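Local coordinates for disease resistance protein RRS1 (Arabidopsis thaliana, PDB 5W3X) that binds W-box DNA as a WRKY transcription factor and gives resistance to bacterial and fungal pathogens, the part solved here being its WRKY domain, at residues B[19-24]-B[42-47]; B[31-36]-B[55-60]. All coordinates share one frame; numbering follows the deposited sequence.

Contact 1: B[19-24]-B[42-47]; sequences LWTWRK and CAYKFT. With ZN (zinc ion), chain G.
R23 lays one face of its guanidinium over the methyl group of A43, with R23 NH2 3.9 Å from A43 CB, where the first strand of the WRKY domain's antiparallel sheet meets the turn carrying its first zinc ligand. W22 and C42 form a non-hydrogen-bonded antiparallel pair, their CA atoms 4.6 Å apart and their side chains diverging. The W22 indole nevertheless turns back, bringing CE3 to 3.7 Å from C42 N, and its ring also meets zinc ligand H74. One nearly straight backbone hydrogen bond joins the segments, A43 N to T21 O (3.0 Å, 166°).

The T21 hydroxyl sits between its own backbone N and carbonyl carbon (chi1 50°), which aims OG1 at the turn: it lies 3.4 Å from A43 CB and 3.2 Å from Y44 CE2, approaching the tyrosine ring obliquely. Both nearest atoms are carbons, and this buried hydroxyl has no hydrogen-bond partner in the model.

C42 to K45 is a type I turn, and C42 completes the zinc site with C50, H74 and H76. Its sulfur is gripped twice, which probably moderates the thiolate charge: C42 SG binds the zinc ion at 2.3 Å and accepts a straight bond from Y44 N (3.2 Å, 168°).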
ATOM      1  N   LEU B  19      28.079 -10.488   9.323  1.00 72.53           N
ATOM      2  CA  LEU B  19      28.646 -11.778   8.959  1.00 76.60           C
ATOM      3  C   LEU B  19      27.670 -12.549   8.070  1.00 78.29           C
ATOM      4  O   LEU B  19      27.923 -13.700   7.713  1.00 84.78           O
ATOM      5  CB  LEU B  19      28.991 -12.589  10.211  1.00 75.91           C
ATOM      6  N   TRP B  20      26.559 -11.910   7.706  1.00 68.32           N
ATOM      7  CA  TRP B  20      25.479 -12.599   7.005  1.00 63.65           C
ATOM      8  C   TRP B  20      25.118 -12.003   5.644  1.00 60.80           C
ATOM      9  O   TRP B  20      25.647 -10.968   5.248  1.00 59.03           O
ATOM     10  CB  TRP B  20      24.244 -12.613   7.895  1.00 63.79           C
ATOM     11  CG  TRP B  20      24.549 -13.067   9.280  1.00 70.60           C
ATOM     12  CD1 TRP B  20      24.848 -12.279  10.352  1.00 72.45           C
ATOM     13  CD2 TRP B  20      24.604 -14.419   9.747  1.00 72.33           C
ATOM     14  NE1 TRP B  20      25.075 -13.055  11.463  1.00 73.94           N
ATOM     15  CE2 TRP B  20      24.929 -14.373  11.118  1.00 75.28           C
ATOM     16  CE3 TRP B  20      24.403 -15.662   9.141  1.00 72.50           C
ATOM     17  CZ2 TRP B  20      25.059 -15.524  11.892  1.00 76.49           C
ATOM     18  CZ3 TRP B  20      24.533 -16.803   9.912  1.00 76.59           C
ATOM     19  CH2 TRP B  20      24.856 -16.726  11.272  1.00 77.19           C
ATOM     20  N   THR B  21      24.221 -12.683   4.934  1.00 62.76           N
ATOM     21  CA  THR B  21      23.726 -12.222   3.641  1.00 65.49           C
ATOM     22  C   THR B  21      22.234 -11.896   3.708  1.00 64.82           C
ATOM     23  O   THR B  21      21.455 -12.627   4.324  1.00 55.82           O
ATOM     24  CB  THR B  21      23.968 -13.263   2.535  1.00 70.41           C
ATOM     25  OG1 THR B  21      23.488 -14.541   2.966  1.00 74.16           O
ATOM     26  CG2 THR B  21      25.450 -13.359   2.219  1.00 75.26           C
ATOM     27  N   TRP B  22      21.850 -10.792   3.070  1.00 49.44           N
ATOM     28  CA  TRP B  22      20.514 -10.223   3.224  1.00 47.28           C
ATOM     29  C   TRP B  22      19.867  -9.827   1.895  1.00 46.77           C
ATOM     30  O   TRP B  22      20.560  -9.486   0.941  1.00 49.74           O
ATOM     31  CB  TRP B  22      20.589  -8.999   4.132  1.00 45.37           C
ATOM     32  CG  TRP B  22      21.239  -9.265   5.469  1.00 47.43           C
ATOM     33  CD1 TRP B  22      22.540  -9.023   5.804  1.00 48.95           C
ATOM     34  CD2 TRP B  22      20.617  -9.799   6.646  1.00 44.53           C
ATOM     35  NE1 TRP B  22      22.770  -9.385   7.107  1.00 49.10           N
ATOM     36  CE2 TRP B  22      21.607  -9.861   7.648  1.00 45.39           C
ATOM     37  CE3 TRP B  22      19.326 -10.237   6.948  1.00 40.88           C
ATOM     38  CZ2 TRP B  22      21.344 -10.342   8.928  1.00 43.56           C
ATOM     39  CZ3 TRP B  22      19.067 -10.713   8.221  1.00 40.93           C
ATOM     40  CH2 TRP B  22      20.071 -10.762   9.193  1.00 44.82           C
ATOM     41  N   ARG B  23      18.537  -9.896   1.841  1.00 43.29           N
ATOM     42  CA  ARG B  23      17.757  -9.384   0.709  1.00 42.57           C
ATOM     43  C   ARG B  23      16.743  -8.366   1.248  1.00 36.21           C
ATOM     44  O   ARG B  23      16.394  -8.395   2.422  1.00 34.14           O
ATOM     45  CB  ARG B  23      17.042 -10.508  -0.048  1.00 45.27           C
ATOM     46  CG  ARG B  23      17.982 -11.590  -0.594  1.00 47.32           C
ATOM     47  CD  ARG B  23      18.926 -11.072  -1.683  1.00 45.94           C
ATOM     48  NE  ARG B  23      20.118 -11.919  -1.761  1.00 54.05           N
ATOM     49  CZ  ARG B  23      20.197 -13.029  -2.486  1.00 61.17           C
ATOM     50  NH1 ARG B  23      19.158 -13.423  -3.207  1.00 63.59           N
ATOM     51  NH2 ARG B  23      21.311 -13.748  -2.495  1.00 62.22           N
ATOM     52  N   LYS B  24      16.287  -7.464   0.388  1.00 39.05           N
ATOM     53  CA  LYS B  24      15.407  -6.379   0.804  1.00 36.72           C
ATOM     54  C   LYS B  24      13.980  -6.849   1.116  1.00 35.39           C
ATOM     55  O   LYS B  24      13.441  -7.745   0.454  1.00 35.08           O
ATOM     56  CB  LYS B  24      15.372  -5.314  -0.283  1.00 40.59           C
ATOM     57  CG  LYS B  24      15.154  -3.911   0.236  1.00 49.72           C
ATOM     58  CD  LYS B  24      16.263  -3.494   1.177  1.00 45.56           C
ATOM     59  CE  LYS B  24      16.021  -2.104   1.739  1.00 37.81           C
ATOM     60  NZ  LYS B  24      16.097  -1.038   0.696  1.00 45.04           N
ATOM     61  N   CYS B  42      16.803 -12.657   5.683  1.00 41.14           N
ATOM     62  CA  CYS B  42      17.970 -13.442   5.259  1.00 43.39           C
ATOM     63  C   CYS B  42      17.921 -13.955   3.814  1.00 47.60           C
ATOM     64  O   CYS B  42      16.864 -14.302   3.297  1.00 44.68           O
ATOM     65  CB  CYS B  42      18.184 -14.646   6.187  1.00 39.39           C
ATOM     66  SG  CYS B  42      19.692 -15.582   5.765  1.00 55.95           S
ATOM     67  N   ALA B  43      19.080 -14.020   3.170  1.00 52.13           N
ATOM     68  CA  ALA B  43      19.154 -14.556   1.812  1.00 54.79           C
ATOM     69  C   ALA B  43      18.768 -16.037   1.757  1.00 53.82           C
ATOM     70  O   ALA B  43      18.472 -16.564   0.684  1.00 51.21           O
ATOM     71  CB  ALA B  43      20.548 -14.359   1.242  1.00 50.96           C
ATOM     72  N   TYR B  44      18.764 -16.705   2.908  1.00 54.37           N
ATOM     73  CA  TYR B  44      18.400 -18.120   2.971  1.00 54.28           C
ATOM     74  C   TYR B  44      17.041 -18.328   3.634  1.00 53.67           C
ATOM     75  O   TYR B  44      16.770 -19.391   4.197  1.00 49.42           O
ATOM     76  CB  TYR B  44      19.473 -18.913   3.725  1.00 54.84           C
ATOM     77  CG  TYR B  44      20.854 -18.736   3.146  1.00 60.90           C
ATOM     78  CD1 TYR B  44      21.254 -19.446   2.016  1.00 64.10           C
ATOM     79  CD2 TYR B  44      21.755 -17.845   3.717  1.00 59.89           C
ATOM     80  CE1 TYR B  44      22.523 -19.280   1.474  1.00 66.30           C
ATOM     81  CE2 TYR B  44      23.022 -17.669   3.185  1.00 67.21           C
ATOM     82  CZ  TYR B  44      23.403 -18.386   2.067  1.00 71.37           C
ATOM     83  OH  TYR B  44      24.668 -18.202   1.549  1.00 72.54           O
ATOM     84  N   LYS B  45      16.172 -17.327   3.532  1.00 50.87           N
ATOM     85  CA  LYS B  45      14.821 -17.456   4.054  1.00 50.46           C
ATOM     86  C   LYS B  45      14.057 -18.572   3.355  1.00 48.45           C
ATOM     87  O   LYS B  45      13.317 -19.318   3.982  1.00 51.73           O
ATOM     88  CB  LYS B  45      14.053 -16.145   3.897  1.00 49.58           C
ATOM     89  CG  LYS B  45      12.587 -16.234   4.324  1.00 49.67           C
ATOM     90  CD  LYS B  45      11.911 -14.872   4.271  1.00 51.02           C
ATOM     91  CE  LYS B  45      10.469 -14.949   4.729  1.00 50.98           C
ATOM     92  NZ  LYS B  45      10.372 -15.591   6.066  1.00 54.98           N
ATOM     93  N   PHE B  46      14.223 -18.662   2.044  1.00 44.96           N
ATOM     94  CA  PHE B  46      13.442 -19.587   1.241  1.00 48.08           C
ATOM     95  C   PHE B  46      14.077 -20.977   1.249  1.00 51.26           C
ATOM     96  O   PHE B  46      13.415 -21.974   1.546  1.00 55.21           O
ATOM     97  CB  PHE B  46      13.307 -19.038  -0.181  1.00 55.69           C
ATOM     98  CG  PHE B  46      12.539 -19.925  -1.123  1.00 64.80           C
ATOM     99  CD1 PHE B  46      11.181 -20.143  -0.942  1.00 64.84           C
ATOM    100  CD2 PHE B  46      13.167 -20.501  -2.221  1.00 67.16           C
ATOM    101  CE1 PHE B  46      10.470 -20.947  -1.819  1.00 66.95           C
ATOM    102  CE2 PHE B  46      12.460 -21.304  -3.105  1.00 64.22           C
ATOM    103  CZ  PHE B  46      11.111 -21.527  -2.904  1.00 65.14           C
ATOM    104  N   THR B  47      15.369 -21.029   0.944  1.00 50.77           N
ATOM    105  CA  THR B  47      16.083 -22.297   0.849  1.00 52.86           C
ATOM    106  C   THR B  47      16.174 -23.010   2.196  1.00 51.17           C
ATOM    107  O   THR B  47      16.055 -24.229   2.264  1.00 55.36           O
ATOM    108  CB  THR B  47      17.509 -22.098   0.282  1.00 52.28           C
ATOM    109  OG1 THR B  47      18.218 -21.131   1.069  1.00 49.63           O
ATOM    110  CG2 THR B  47      17.444 -21.615  -1.152  1.00 49.37           C
TER
HETATM  111 ZN    ZN G1301      19.842 -16.732   7.755  1.00 54.42          ZN

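Contact 2: B[31-36]-B[55-60]; sequences LGSRFP and QVQRSE
E60 folds its carboxylate against R34 and so ties the loop between the first two strands of the WRKY sheet, 31-36, to segment 55-60, the end of the third strand and the turn residues after it. The polar bonds centre on E60 and R34. R34 N donates to E60 OE1 at 2.7 Å with an angle of 163°, reaching it on the syn side but tilted out of the carboxylate plane. The bend at chi2 of E60 (75°) swings the carboxylate onto that N-H. R34 crosses E60 at about a right angle, and its guanidinium adds weaker links: an edge-on, weak bond from NH1 to the backbone E60 O (3.1 Å) and a long salt bridge from NH1 to E60 OE1 (3.8 Å).

Apolar packing centres on F35. R58 CG stands 3.8 Å from the centroid of its ring, only 6° off the normal, a CH-pi contact over the face; R34 CB lies toward the rim of the opposite face, so the ring is sandwiched between two arginine chains.

The remaining polar links converge on loop carbonyls. F35 O accepts S33 OG on a lone pair in its carbonyl plane (3.0 Å) and, weakly, Q57 NE2 (3.0 Å), while the amide's OE1 is taken by R37. The end of the loop is joined to the strand backbone through one water, which donates to P36 O at 2.7 Å and accepts from R58 N at 3.2 Å.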
ATOM      1  N   LEU B  31       7.092   8.019  10.682  1.00 35.24           N
ATOM      2  CA  LEU B  31       6.573   9.057  11.568  1.00 33.92           C
ATOM      3  C   LEU B  31       7.669   9.644  12.439  1.00 36.94           C
ATOM      4  O   LEU B  31       8.372   8.911  13.127  1.00 39.29           O
ATOM      5  CB  LEU B  31       5.476   8.483  12.468  1.00 35.04           C
ATOM      6  CG  LEU B  31       4.312   9.340  12.983  1.00 41.38           C
ATOM      7  CD1 LEU B  31       3.810   8.809  14.343  1.00 41.27           C
ATOM      8  CD2 LEU B  31       4.624  10.816  13.050  1.00 38.35           C
ATOM      9  N   GLY B  32       7.814  10.964  12.394  1.00 41.87           N
ATOM     10  CA  GLY B  32       8.689  11.675  13.310  1.00 43.75           C
ATOM     11  C   GLY B  32      10.170  11.614  12.974  1.00 48.31           C
ATOM     12  O   GLY B  32      10.993  12.166  13.704  1.00 52.39           O
ATOM     13  N   SER B  33      10.522  10.963  11.870  1.00 42.26           N
ATOM     14  CA  SER B  33      11.933  10.810  11.529  1.00 41.90           C
ATOM     15  C   SER B  33      12.294  11.450  10.196  1.00 42.86           C
ATOM     16  O   SER B  33      11.511  11.438   9.250  1.00 43.06           O
ATOM     17  CB  SER B  33      12.324   9.327  11.509  1.00 44.60           C
ATOM     18  OG  SER B  33      13.706   9.176  11.223  1.00 50.61           O
ATOM     19  N   ARG B  34      13.506  11.983  10.122  1.00 44.32           N
ATOM     20  CA  ARG B  34      13.997  12.581   8.894  1.00 47.91           C
ATOM     21  C   ARG B  34      14.550  11.484   7.991  1.00 44.68           C
ATOM     22  O   ARG B  34      14.678  11.667   6.783  1.00 42.82           O
ATOM     23  CB  ARG B  34      15.065  13.642   9.200  1.00 55.08           C
ATOM     24  CG  ARG B  34      14.465  14.955   9.710  1.00 61.02           C
ATOM     25  CD  ARG B  34      15.374  15.752  10.627  1.00 67.55           C
ATOM     26  NE  ARG B  34      16.729  15.924  10.115  1.00 72.00           N
ATOM     27  CZ  ARG B  34      17.820  15.561  10.783  1.00 76.12           C
ATOM     28  NH1 ARG B  34      17.713  14.998  11.981  1.00 75.60           N
ATOM     29  NH2 ARG B  34      19.019  15.760  10.254  1.00 78.83           N
ATOM     30  N   PHE B  35      14.824  10.325   8.579  1.00 42.02           N
ATOM     31  CA  PHE B  35      15.473   9.248   7.845  1.00 45.93           C
ATOM     32  C   PHE B  35      14.591   8.009   7.722  1.00 45.88           C
ATOM     33  O   PHE B  35      13.931   7.612   8.682  1.00 42.93           O
ATOM     34  CB  PHE B  35      16.791   8.886   8.519  1.00 48.57           C
ATOM     35  CG  PHE B  35      17.722  10.049   8.674  1.00 48.92           C
ATOM     36  CD1 PHE B  35      18.440  10.517   7.589  1.00 49.56           C
ATOM     37  CD2 PHE B  35      17.871  10.679   9.897  1.00 52.78           C
ATOM     38  CE1 PHE B  35      19.302  11.595   7.718  1.00 55.58           C
ATOM     39  CE2 PHE B  35      18.731  11.762  10.037  1.00 59.31           C
ATOM     40  CZ  PHE B  35      19.446  12.220   8.944  1.00 56.68           C
ATOM     41  N   PRO B  36      14.598   7.385   6.535  1.00 40.19           N
ATOM     42  CA  PRO B  36      13.770   6.213   6.248  1.00 41.71           C
ATOM     43  C   PRO B  36      14.297   4.963   6.930  1.00 43.44           C
ATOM     44  O   PRO B  36      15.487   4.886   7.244  1.00 43.85           O
ATOM     45  CB  PRO B  36      13.871   6.082   4.728  1.00 41.60           C
ATOM     46  CG  PRO B  36      15.213   6.621   4.418  1.00 44.69           C
ATOM     47  CD  PRO B  36      15.421   7.768   5.376  1.00 44.97           C
ATOM     48  N   GLN B  55      16.495  -4.546  10.737  1.00 42.82           N
ATOM     49  CA  GLN B  55      15.988  -3.216  10.447  1.00 43.78           C
ATOM     50  C   GLN B  55      17.092  -2.202  10.648  1.00 46.01           C
ATOM     51  O   GLN B  55      17.818  -2.255  11.640  1.00 45.54           O
ATOM     52  CB  GLN B  55      14.820  -2.872  11.368  1.00 46.47           C
ATOM     53  CG  GLN B  55      14.343  -4.041  12.194  1.00 61.43           C
ATOM     54  CD  GLN B  55      13.414  -4.906  11.405  1.00 64.64           C
ATOM     55  OE1 GLN B  55      12.571  -4.393  10.673  1.00 72.65           O
ATOM     56  NE2 GLN B  55      13.571  -6.217  11.513  1.00 59.55           N
ATOM     57  N   VAL B  56      17.201  -1.275   9.707  1.00 46.94           N
ATOM     58  CA  VAL B  56      18.282  -0.307   9.698  1.00 42.26           C
ATOM     59  C   VAL B  56      17.726   1.100   9.552  1.00 45.40           C
ATOM     60  O   VAL B  56      16.970   1.373   8.620  1.00 40.99           O
ATOM     61  CB  VAL B  56      19.265  -0.568   8.554  1.00 41.91           C
ATOM     62  CG1 VAL B  56      20.332   0.509   8.526  1.00 44.88           C
ATOM     63  CG2 VAL B  56      19.883  -1.968   8.668  1.00 34.85           C
ATOM     64  N   GLN B  57      18.085   1.988  10.473  1.00 44.78           N
ATOM     65  CA  GLN B  57      17.606   3.363  10.402  1.00 44.23           C
ATOM     66  C   GLN B  57      18.615   4.346  10.976  1.00 46.26           C
ATOM     67  O   GLN B  57      19.010   4.227  12.136  1.00 49.05           O
ATOM     68  CB  GLN B  57      16.270   3.503  11.132  1.00 43.51           C
ATOM     69  CG  GLN B  57      15.681   4.904  11.043  1.00 44.21           C
ATOM     70  CD  GLN B  57      14.242   4.962  11.501  1.00 50.56           C
ATOM     71  OE1 GLN B  57      13.716   3.996  12.061  1.00 52.99           O
ATOM     72  NE2 GLN B  57      13.592   6.097  11.262  1.00 52.82           N
ATOM     73  N   ARG B  58      19.023   5.312  10.157  1.00 52.70           N
ATOM     74  CA  ARG B  58      19.913   6.390  10.584  1.00 50.89           C
ATOM     75  C   ARG B  58      19.239   7.193  11.695  1.00 50.25           C
ATOM     76  O   ARG B  58      18.060   7.532  11.592  1.00 53.23           O
ATOM     77  CB  ARG B  58      20.277   7.276   9.388  1.00 53.21           C
ATOM     78  CG  ARG B  58      21.127   8.503   9.710  1.00 60.87           C
ATOM     79  CD  ARG B  58      22.411   8.543   8.869  1.00 67.39           C
ATOM     80  NE  ARG B  58      22.227   8.044   7.506  1.00 68.53           N
ATOM     81  CZ  ARG B  58      23.222   7.628   6.724  1.00 69.49           C
ATOM     82  NH1 ARG B  58      24.468   7.625   7.183  1.00 64.88           N
ATOM     83  NH2 ARG B  58      22.977   7.194   5.492  1.00 69.76           N
ATOM     84  N   SER B  59      19.972   7.462  12.771  1.00 95.94           N
ATOM     85  CA  SER B  59      19.372   8.054  13.963  1.00 91.31           C
ATOM     86  C   SER B  59      18.900   9.483  13.749  1.00 89.14           C
ATOM     87  O   SER B  59      19.615  10.310  13.186  1.00 85.78           O
ATOM     88  CB  SER B  59      20.354   8.029  15.131  1.00 94.37           C
ATOM     89  OG  SER B  59      19.805   8.710  16.249  1.00 94.97           O
ATOM     90  N   GLU B  60      17.688   9.760  14.215  1.00 88.49           N
ATOM     91  CA  GLU B  60      17.105  11.092  14.116  1.00 88.16           C
ATOM     92  C   GLU B  60      17.932  12.102  14.905  1.00 89.18           C
ATOM     93  O   GLU B  60      18.396  13.101  14.356  1.00 88.25           O
ATOM     94  CB  GLU B  60      15.656  11.080  14.616  1.00 87.79           C
ATOM     95  CG  GLU B  60      15.018  12.451  14.744  1.00 88.30           C
ATOM     96  CD  GLU B  60      14.627  13.052  13.406  1.00 91.72           C
ATOM     97  OE1 GLU B  60      14.929  12.436  12.362  1.00 96.77           O
ATOM     98  OE2 GLU B  60      14.019  14.145  13.399  1.00 87.88           O
TER
HETATM   99  O   HOH W   1      18.039   5.760   7.174  1.00 44.71           O

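How the contacts relate
Both contacts tie into the same antiparallel sheet but lie on opposite sides of the chain's centre, their own centres about 23 Å apart and their nearest atoms about 7 Å apart. Contact 1 is partly buried and joins the first strand to the turn following the second, at the zinc end. Contact 2 is a surface contact of larger buried area, 422 against 293 Å², joining the loop between those strands to the third. Metal coordination and a single direct backbone bond mark the first; side-chain-to-backbone bonds, a long ion pair and a bridging water mark the second. Another protein's chain lies within reach of both.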